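Side-chain contacts in putative peptidoglycan-binding/hydrolysing protein (PDB 5TV7), which probably binds, and may hydrolyse, bacterial cell-wall peptidoglycan, and is seen here with glutamine hydroxamate bound: residues T92-I95 with E99-T102; L101-T106 with V118-I123. All blocks are in the same frame, centred on the assembly; numbering follows the deposited sequence.

Contact 1: residues T92-I95 with E99-T102; sequences TITI and EYLT
I95 and L101 face each other as a hydrogen-bonded pair of the beta hairpin made by strands 92-96 and 100-104, the latter an outermost strand of a five-stranded antiparallel sheet. Two backbone bonds close this pair: I95 N to L101 O at 2.7 Å and L101 N to I95 O at 2.9 Å, both nearly straight. I95 O also accepts from a water that gives a second bond to E99 O, bridging the strands where they lead into the turn. Between bonded pairs the strands come closer, and T94 CA points its hydrogen at L101 O in a CA-H...O contact of 3.3 Å.

The side chains sort by face. On the face turned to helix 116-127, I95 CB meets L101 CB at 4.0 Å; in the conformer described, L101 holds CG anti to its backbone N (chi1 173°), bringing CD2 near I95 CB. Branched and aliphatic residues suit this side, since I95 is buried against the helix and against Y82 and V84.

On the other, more exposed face, threonines combine beta-branching with a polar end. T94 and T102 form a non-hydrogen-bonded pair, while T102 CG2 lies 4.0 Å from T92 CB. The methyl CG2 of T94 meets the Y100 ring at its edge, in plane, 3.9 Å from CD1. The two hydroxyls bond directly, T94 OG1 to T102 OG1 at 2.8 Å, and either could be the donor.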
ATOM      1  N   THR A  92      -0.517 -13.594 -10.153  1.00 36.46           N
ATOM      2  CA  THR A  92      -0.245 -13.305  -8.741  1.00 34.44           C
ATOM      3  C   THR A  92       0.815 -12.228  -8.598  1.00 32.20           C
ATOM      4  O   THR A  92       1.695 -12.078  -9.455  1.00 30.15           O
ATOM      5  CB  THR A  92       0.309 -14.533  -7.988  1.00 35.58           C
ATOM      6  OG1 THR A  92       1.514 -14.970  -8.629  1.00 36.58           O
ATOM      7  CG2 THR A  92      -0.697 -15.684  -7.941  1.00 36.86           C
ATOM      8  N   ILE A  93       0.727 -11.506  -7.489  1.00 30.55           N
ATOM      9  CA  ILE A  93       1.707 -10.496  -7.113  1.00 30.23           C
ATOM     10  C   ILE A  93       2.176 -10.849  -5.717  1.00 29.72           C
ATOM     11  O   ILE A  93       1.361 -11.079  -4.820  1.00 28.90           O
ATOM     12  CB  ILE A  93       1.128  -9.069  -7.124  1.00 30.15           C
ATOM     13  CG1 ILE A  93       0.927  -8.627  -8.576  1.00 31.41           C
ATOM     14  CG2 ILE A  93       2.076  -8.085  -6.413  1.00 30.59           C
ATOM     15  CD1 ILE A  93       0.237  -7.294  -8.720  1.00 32.51           C
ATOM     16  N   THR A  94       3.489 -10.869  -5.536  1.00 29.80           N
ATOM     17  CA  THR A  94       4.072 -11.162  -4.237  1.00 30.17           C
ATOM     18  C   THR A  94       4.829  -9.947  -3.747  1.00 30.15           C
ATOM     19  O   THR A  94       5.646  -9.381  -4.473  1.00 30.16           O
ATOM     20  CB  THR A  94       5.044 -12.363  -4.309  1.00 30.98           C
ATOM     21  OG1 THR A  94       4.357 -13.471  -4.878  1.00 31.82           O
ATOM     22  CG2 THR A  94       5.554 -12.758  -2.909  1.00 31.01           C
ATOM     23  N   ILE A  95       4.491  -9.521  -2.536  1.00 31.16           N
ATOM     24  CA  ILE A  95       5.191  -8.470  -1.839  1.00 32.43           C
ATOM     25  C   ILE A  95       6.221  -9.202  -0.953  1.00 34.27           C
ATOM     26  O   ILE A  95       5.852  -9.993  -0.085  1.00 32.79           O
ATOM     27  CB  ILE A  95       4.233  -7.626  -0.979  1.00 34.41           C
ATOM     28  CG1 ILE A  95       3.137  -6.985  -1.860  1.00 35.09           C
ATOM     29  CG2 ILE A  95       5.010  -6.560  -0.200  1.00 36.15           C
ATOM     30  CD1 ILE A  95       3.629  -6.034  -2.935  1.00 34.07           C
ATOM     31  N   GLU A  99       9.103 -11.755   4.990  1.00 50.11           N
ATOM     32  CA  GLU A  99       7.918 -12.572   4.766  1.00 51.16           C
ATOM     33  C   GLU A  99       7.437 -12.374   3.334  1.00 46.36           C
ATOM     34  O   GLU A  99       7.906 -11.476   2.645  1.00 43.57           O
ATOM     35  CB  GLU A  99       6.826 -12.185   5.764  1.00 55.50           C
ATOM     36  CG  GLU A  99       7.262 -12.390   7.212  1.00 62.39           C
ATOM     37  CD  GLU A  99       6.143 -12.202   8.225  1.00 67.64           C
ATOM     38  OE1 GLU A  99       5.074 -11.656   7.864  1.00 70.13           O
ATOM     39  OE2 GLU A  99       6.341 -12.605   9.396  1.00 74.87           O
ATOM     40  N   TYR A 100       6.499 -13.207   2.897  1.00 43.46           N
ATOM     41  CA  TYR A 100       5.978 -13.141   1.537  1.00 41.85           C
ATOM     42  C   TYR A 100       4.474 -13.047   1.553  1.00 40.65           C
ATOM     43  O   TYR A 100       3.791 -13.967   2.002  1.00 44.43           O
ATOM     44  CB  TYR A 100       6.421 -14.360   0.718  1.00 44.21           C
ATOM     45  CG  TYR A 100       7.903 -14.407   0.506  1.00 44.43           C
ATOM     46  CD1 TYR A 100       8.478 -13.760  -0.574  1.00 45.35           C
ATOM     47  CD2 TYR A 100       8.737 -15.064   1.398  1.00 46.76           C
ATOM     48  CE1 TYR A 100       9.849 -13.778  -0.781  1.00 47.45           C
ATOM     49  CE2 TYR A 100      10.113 -15.081   1.204  1.00 50.29           C
ATOM     50  CZ  TYR A 100      10.658 -14.427   0.107  1.00 49.68           C
ATOM     51  OH  TYR A 100      12.010 -14.422  -0.119  1.00 55.52           O
ATOM     52  N   LEU A 101       3.975 -11.914   1.071  0.50 38.73           N
ATOM     53  CA  LEU A 101       2.563 -11.633   0.978  0.50 37.53           C
ATOM     54  C   LEU A 101       2.182 -11.783  -0.475  0.50 35.68           C
ATOM     55  O   LEU A 101       2.588 -10.972  -1.292  0.50 33.78           O
ATOM     56  CB  LEU A 101       2.322 -10.193   1.411  0.50 38.12           C
ATOM     57  CG  LEU A 101       0.913  -9.655   1.217  0.50 38.45           C
ATOM     58  CD1 LEU A 101      -0.037 -10.415   2.130  0.50 40.20           C
ATOM     59  CD2 LEU A 101       0.889  -8.158   1.498  0.50 38.13           C
ATOM     60  N   THR A 102       1.415 -12.819  -0.805  1.00 35.39           N
ATOM     61  CA  THR A 102       1.004 -13.062  -2.192  1.00 34.99           C
ATOM     62  C   THR A 102      -0.508 -12.907  -2.352  1.00 34.69           C
ATOM     63  O   THR A 102      -1.276 -13.384  -1.522  1.00 34.40           O
ATOM     64  CB  THR A 102       1.480 -14.458  -2.663  1.00 36.97           C
ATOM     65  OG1 THR A 102       2.913 -14.474  -2.694  1.00 37.72           O
ATOM     66  CG2 THR A 102       0.972 -14.783  -4.053  1.00 37.77           C
TER
HETATM   67  O   HOH W   1       6.056  -8.976   2.591  1.00 34.78           O

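Contact 2: residues L101-T106 with V118-I123; sequences LTISTT and VKAAQI
Strand-on-helix packing brings the edge strand 100-104 of the antiparallel sheet against helix 116-127, whose segment 118-123 falls within the range assigned to a putative peptidoglycan-binding domain. L101 and I103 point their side chains at the helix, while the intervening T102 points away, the alternation expected of a strand with one covered face. The segment axes run nearly at right angles, 102° between their directions and 9.3 Å apart at closest approach, and a few side chains carry the contact.

A120 is the meeting point. Its single methyl lets both larger residues approach: I103 CG1 lies 4.1 Å from A120 CB, and L101 CD2, in one of its two conformers, is 4.3 Å from A120 CB. I103 holds CG1 between its backbone N and carbonyl carbon (chi1 58°), which swings that branch toward the helix. In the same conformer L101 CD2 rests 4.3 Å from K119 CD, against the aliphatic part of a fully extended lysine chain. That length suits K119 to the border of the contact: its methylenes can pack on leucine while NZ reaches Y82 OH in a weak hydrogen bond.

Around this apolar seam, I95 of the adjoining strand 92-96 also touches A120, K116 lies against both L101 and I103, and W166 of helix 163-173 packs on I103 and A121.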
ATOM      1  N   LEU A 101       3.975 -11.914   1.071  0.50 38.73           N
ATOM      2  CA  LEU A 101       2.563 -11.633   0.978  0.50 37.53           C
ATOM      3  C   LEU A 101       2.182 -11.783  -0.475  0.50 35.68           C
ATOM      4  O   LEU A 101       2.588 -10.972  -1.292  0.50 33.78           O
ATOM      5  CB  LEU A 101       2.322 -10.193   1.411  0.50 38.12           C
ATOM      6  CG  LEU A 101       0.913  -9.655   1.217  0.50 38.45           C
ATOM      7  CD1 LEU A 101      -0.037 -10.415   2.130  0.50 40.20           C
ATOM      8  CD2 LEU A 101       0.889  -8.158   1.498  0.50 38.13           C
ATOM      9  N   THR A 102       1.415 -12.819  -0.805  1.00 35.39           N
ATOM     10  CA  THR A 102       1.004 -13.062  -2.192  1.00 34.99           C
ATOM     11  C   THR A 102      -0.508 -12.907  -2.352  1.00 34.69           C
ATOM     12  O   THR A 102      -1.276 -13.384  -1.522  1.00 34.40           O
ATOM     13  CB  THR A 102       1.480 -14.458  -2.663  1.00 36.97           C
ATOM     14  OG1 THR A 102       2.913 -14.474  -2.694  1.00 37.72           O
ATOM     15  CG2 THR A 102       0.972 -14.783  -4.053  1.00 37.77           C
ATOM     16  N   ILE A 103      -0.912 -12.235  -3.434  1.00 34.42           N
ATOM     17  CA  ILE A 103      -2.333 -12.003  -3.750  1.00 35.00           C
ATOM     18  C   ILE A 103      -2.627 -12.359  -5.213  1.00 35.35           C
ATOM     19  O   ILE A 103      -1.705 -12.455  -6.034  1.00 35.58           O
ATOM     20  CB  ILE A 103      -2.780 -10.553  -3.375  1.00 35.51           C
ATOM     21  CG1 ILE A 103      -1.971  -9.452  -4.067  1.00 35.75           C
ATOM     22  CG2 ILE A 103      -2.629 -10.322  -1.886  1.00 35.41           C
ATOM     23  CD1 ILE A 103      -2.398  -9.119  -5.477  1.00 37.54           C
ATOM     24  N   SER A 104      -3.895 -12.636  -5.515  1.00 35.42           N
ATOM     25  CA  SER A 104      -4.325 -12.947  -6.878  1.00 36.08           C
ATOM     26  C   SER A 104      -4.745 -11.663  -7.584  1.00 35.00           C
ATOM     27  O   SER A 104      -5.491 -10.883  -7.016  1.00 35.52           O
ATOM     28  CB  SER A 104      -5.531 -13.897  -6.847  1.00 38.67           C
ATOM     29  OG  SER A 104      -6.029 -14.143  -8.153  1.00 38.75           O
ATOM     30  N   THR A 105      -4.286 -11.460  -8.818  1.00 34.97           N
ATOM     31  CA  THR A 105      -4.663 -10.280  -9.593  1.00 34.57           C
ATOM     32  C   THR A 105      -6.105 -10.387 -10.118  1.00 37.13           C
ATOM     33  O   THR A 105      -6.557  -9.506 -10.834  1.00 37.56           O
ATOM     34  CB  THR A 105      -3.712 -10.048 -10.778  1.00 36.17           C
ATOM     35  OG1 THR A 105      -3.658 -11.216 -11.601  1.00 38.15           O
ATOM     36  CG2 THR A 105      -2.312  -9.734 -10.299  1.00 36.43           C
ATOM     37  N   THR A 106      -6.800 -11.483  -9.800  1.00 37.82           N
ATOM     38  CA  THR A 106      -8.209 -11.634 -10.169  1.00 41.75           C
ATOM     39  C   THR A 106      -9.112 -11.062  -9.089  1.00 42.53           C
ATOM     40  O   THR A 106     -10.302 -10.924  -9.321  1.00 44.27           O
ATOM     41  CB  THR A 106      -8.639 -13.110 -10.389  1.00 43.43           C
ATOM     42  OG1 THR A 106      -8.411 -13.865  -9.192  1.00 44.04           O
ATOM     43  CG2 THR A 106      -7.870 -13.737 -11.538  1.00 43.67           C
ATOM     44  N   VAL A 118      -5.371  -5.034  -0.060  1.00 30.46           N
ATOM     45  CA  VAL A 118      -5.324  -3.584   0.095  1.00 28.86           C
ATOM     46  C   VAL A 118      -3.893  -3.153   0.442  1.00 28.63           C
ATOM     47  O   VAL A 118      -3.361  -2.204  -0.162  1.00 27.78           O
ATOM     48  CB  VAL A 118      -6.339  -3.097   1.154  1.00 30.05           C
ATOM     49  CG1 VAL A 118      -6.176  -1.608   1.421  1.00 30.82           C
ATOM     50  CG2 VAL A 118      -7.753  -3.387   0.688  1.00 30.39           C
ATOM     51  N   LYS A 119      -3.256  -3.867   1.376  1.00 28.90           N
ATOM     52  CA  LYS A 119      -1.883  -3.550   1.770  1.00 29.43           C
ATOM     53  C   LYS A 119      -0.938  -3.605   0.581  1.00 27.67           C
ATOM     54  O   LYS A 119      -0.134  -2.691   0.381  1.00 26.54           O
ATOM     55  CB  LYS A 119      -1.384  -4.498   2.853  1.00 32.93           C
ATOM     56  CG  LYS A 119       0.019  -4.165   3.357  1.00 34.94           C
ATOM     57  CD  LYS A 119       0.436  -5.109   4.461  1.00 38.24           C
ATOM     58  CE  LYS A 119       1.871  -4.847   4.848  1.00 41.76           C
ATOM     59  NZ  LYS A 119       2.320  -5.794   5.902  1.00 46.11           N
ATOM     60  N   ALA A 120      -1.063  -4.664  -0.217  1.00 26.94           N
ATOM     61  CA  ALA A 120      -0.218  -4.848  -1.387  1.00 27.69           C
ATOM     62  C   ALA A 120      -0.372  -3.689  -2.360  1.00 26.55           C
ATOM     63  O   ALA A 120       0.622  -3.152  -2.853  1.00 26.91           O
ATOM     64  CB  ALA A 120      -0.536  -6.166  -2.078  1.00 28.61           C
ATOM     65  N   ALA A 121      -1.613  -3.284  -2.608  1.00 26.22           N
ATOM     66  CA  ALA A 121      -1.876  -2.162  -3.513  1.00 25.85           C
ATOM     67  C   ALA A 121      -1.280  -0.871  -2.957  1.00 26.02           C
ATOM     68  O   ALA A 121      -0.719  -0.083  -3.698  1.00 25.11           O
ATOM     69  CB  ALA A 121      -3.374  -2.000  -3.748  1.00 25.41           C
ATOM     70  N   GLN A 122      -1.377  -0.682  -1.641  1.00 24.90           N
ATOM     71  CA  GLN A 122      -0.858   0.526  -1.008  1.00 25.67           C
ATOM     72  C   GLN A 122       0.658   0.603  -1.107  1.00 25.79           C
ATOM     73  O   GLN A 122       1.213   1.679  -1.306  1.00 27.09           O
ATOM     74  CB  GLN A 122      -1.322   0.612   0.452  1.00 26.13           C
ATOM     75  CG  GLN A 122      -2.800   0.971   0.537  1.00 26.58           C
ATOM     76  CD  GLN A 122      -3.400   0.813   1.916  1.00 28.51           C
ATOM     77  OE1 GLN A 122      -2.896   0.061   2.770  1.00 29.71           O
ATOM     78  NE2 GLN A 122      -4.506   1.506   2.137  1.00 29.27           N
ATOM     79  N   ILE A 123       1.314  -0.538  -0.947  1.00 25.55           N
ATOM     80  CA  ILE A 123       2.744  -0.602  -1.077  1.00 26.93           C
ATOM     81  C   ILE A 123       3.156  -0.227  -2.500  1.00 26.39           C
ATOM     82  O   ILE A 123       4.024   0.601  -2.678  1.00 26.48           O
ATOM     83  CB  ILE A 123       3.283  -1.976  -0.682  1.00 27.74           C
ATOM     84  CG1 ILE A 123       3.234  -2.092   0.845  1.00 29.32           C
ATOM     85  CG2 ILE A 123       4.710  -2.148  -1.184  1.00 28.07           C
ATOM     86  CD1 ILE A 123       3.391  -3.494   1.367  1.00 31.35           C
TER

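Contacts 1 and 2 have centres 7 Å apart and share L101 and T102 on strand 100-104. In contact 1 that strand is zipped to 92-96; in contact 2 the same strand presents one face to helix 116-127. The hairpin pairing continues into contact 2 through a probable hydrogen bond from I103 N to I93 O, 2.9 Å. Helix 116-127 also reaches strand 92-96: A120 CB lies 3.8 Å from I95 CG1, and I123 CD1 is 3.8 Å from I95 CG2. Neither contact forms the glutamine hydroxamate pocket; the ligand lies about 11 Å from the side chain of I93 and about 12 Å from that of I103.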